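Local coordinates for protein hydrazine synthase subunit beta (PDB 5C2V) that forms part of the hydrazine synthase complex, which condenses nitric oxide with ammonium, and may modulate passage of the hydroxylamine intermediate between two active sites, at residues 208-213 and 300-305. Residues are numbered along the deposited sequence; the frame is centred on the assembly and turned at random.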
# COMPACT_ATOMS: atom_id res chain seq x y z
N HIS B 208 15.61 34.75 16.65
CA HIS B 208 16.72 34.99 15.74
C HIS B 208 16.45 34.44 14.34
O HIS B 208 15.36 33.93 14.06
CB HIS B 208 18.01 34.38 16.28
CG HIS B 208 17.99 32.89 16.34
ND1 HIS B 208 18.37 32.10 15.28
CD2 HIS B 208 17.64 32.04 17.34
CE1 HIS B 208 18.25 30.82 15.61
NE2 HIS B 208 17.81 30.76 16.86
N GLN B 209 17.45 34.56 13.47
CA GLN B 209 17.37 34.02 12.12
C GLN B 209 18.47 33.01 11.86
O GLN B 209 19.55 33.08 12.46
CB GLN B 209 17.44 35.15 11.09
CG GLN B 209 16.16 35.93 10.91
CD GLN B 209 16.23 36.91 9.75
OE1 GLN B 209 17.21 37.64 9.60
NE2 GLN B 209 15.20 36.93 8.93
N THR B 210 18.20 32.06 10.98
CA THR B 210 19.19 31.11 10.53
C THR B 210 19.51 31.34 9.06
O THR B 210 18.70 31.03 8.18
CB THR B 210 18.72 29.66 10.72
OG1 THR B 210 18.38 29.44 12.10
CG2 THR B 210 19.80 28.67 10.30
N PRO B 211 20.69 31.91 8.78
CA PRO B 211 21.18 32.05 7.41
C PRO B 211 21.72 30.73 6.89
O PRO B 211 22.27 29.97 7.69
CB PRO B 211 22.30 33.09 7.54
CG PRO B 211 22.54 33.28 9.03
CD PRO B 211 21.72 32.27 9.76
N LYS B 212 21.60 30.45 5.60
CA LYS B 212 22.52 29.48 5.05
C LYS B 212 23.50 30.32 4.26
O LYS B 212 23.21 30.78 3.15
CB LYS B 212 21.80 28.45 4.18
CG LYS B 212 20.32 28.26 4.52
CD LYS B 212 20.10 27.50 5.82
CE LYS B 212 18.62 27.37 6.13
NZ LYS B 212 18.36 26.47 7.29
N ASN B 213 24.69 30.50 4.83
CA ASN B 213 25.72 31.34 4.25
C ASN B 213 26.60 30.63 3.23
O ASN B 213 27.12 31.24 2.30
CB ASN B 213 26.58 31.94 5.36
CG ASN B 213 27.22 30.88 6.23
OD1 ASN B 213 26.60 30.36 7.15
ND2 ASN B 213 28.47 30.56 5.93
N TYR B 300 17.28 18.03 13.93
CA TYR B 300 16.63 17.63 12.69
C TYR B 300 15.31 18.36 12.51
O TYR B 300 14.91 18.69 11.40
CB TYR B 300 16.41 16.12 12.65
CG TYR B 300 15.66 15.64 11.42
CD1 TYR B 300 14.28 15.51 11.44
CD2 TYR B 300 16.33 15.33 10.24
CE1 TYR B 300 13.58 15.08 10.32
CE2 TYR B 300 15.65 14.91 9.12
CZ TYR B 300 14.28 14.78 9.16
OH TYR B 300 13.59 14.36 8.05
N LEU B 301 14.63 18.62 13.63
CA LEU B 301 13.31 19.23 13.61
C LEU B 301 13.36 20.73 13.35
O LEU B 301 12.34 21.35 13.06
CB LEU B 301 12.57 18.96 14.93
CG LEU B 301 11.89 17.60 15.08
CD1 LEU B 301 11.28 17.46 16.46
CD2 LEU B 301 10.84 17.41 14.00
N ARG B 302 14.55 21.32 13.48
CA ARG B 302 14.73 22.74 13.21
C ARG B 302 14.32 23.10 11.78
O ARG B 302 13.77 24.17 11.53
CB ARG B 302 16.18 23.16 13.47
CG ARG B 302 16.41 24.67 13.37
CD ARG B 302 17.23 25.03 12.13
NE ARG B 302 18.66 24.87 12.35
CZ ARG B 302 19.58 24.96 11.39
NH1 ARG B 302 19.21 25.20 10.14
NH2 ARG B 302 20.86 24.80 11.68
N ASP B 303 14.60 22.19 10.85
CA ASP B 303 14.32 22.42 9.44
C ASP B 303 12.97 21.88 9.01
O ASP B 303 12.62 21.93 7.83
CB ASP B 303 15.42 21.81 8.57
CG ASP B 303 16.76 22.49 8.77
OD1 ASP B 303 16.78 23.61 9.31
OD2 ASP B 303 17.79 21.91 8.37
N ASP B 304 12.19 21.35 9.95
CA ASP B 304 10.86 20.87 9.62
C ASP B 304 9.97 22.08 9.42
O ASP B 304 9.80 22.90 10.33
CB ASP B 304 10.32 19.96 10.74
CG ASP B 304 9.04 19.24 10.35
OD1 ASP B 304 8.36 19.66 9.39
OD2 ASP B 304 8.72 18.23 11.01
N LEU B 305 9.39 22.20 8.23
CA LEU B 305 8.64 23.40 7.88
C LEU B 305 7.14 23.22 8.12
O LEU B 305 6.35 24.12 7.85
CB LEU B 305 8.91 23.78 6.42
CG LEU B 305 10.31 24.38 6.20
CD1 LEU B 305 10.52 24.81 4.76
CD2 LEU B 305 10.57 25.54 7.15
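A salt-bridge network beside the trimethyl glycine pocket joins Lys212, Arg302 and Asp303, and shows how a carboxylate can lie between two cationic side chains while pairing more closely with one of them. Asp303 OD1 lies 3.0 Å from Arg302 NH1, in a salt bridge whose hydrogen bond is weak and bent (125°). The same oxygen forms only a long ion pair with Lys212 NZ, at 3.8 Å. Lys212 NZ sits at the edge of the guanidinium, near its plane, 3.2 Å from Arg302 NH1; both are donors, and no hydrogen bond joins them. The lysine amine is also weakly hydrogen-bonded to the carbonyl of Phe569 of the alpha subunit. In this beta-propeller, strand 203-211 belongs to a four-stranded antiparallel blade, and Leu301 to Asp304 form a type I beta turn, closed by Asp304 N to Leu301 O, within an insertion between strands 277-282 and 312-317 of the next blade. Thr210 supplies the apolar part of the contact. With CG2 anti to the backbone N (OG1 at chi1 -56°), its methyl lies over one guanidinium face, offset toward the rim, 3.5 Å from Arg302 NH1, while OG1 bonds to Asn229. Arg302 NH2 has its firmer partner in Glu188, another residue of the pocket, and the arginine touches the bound trimethyl glycine.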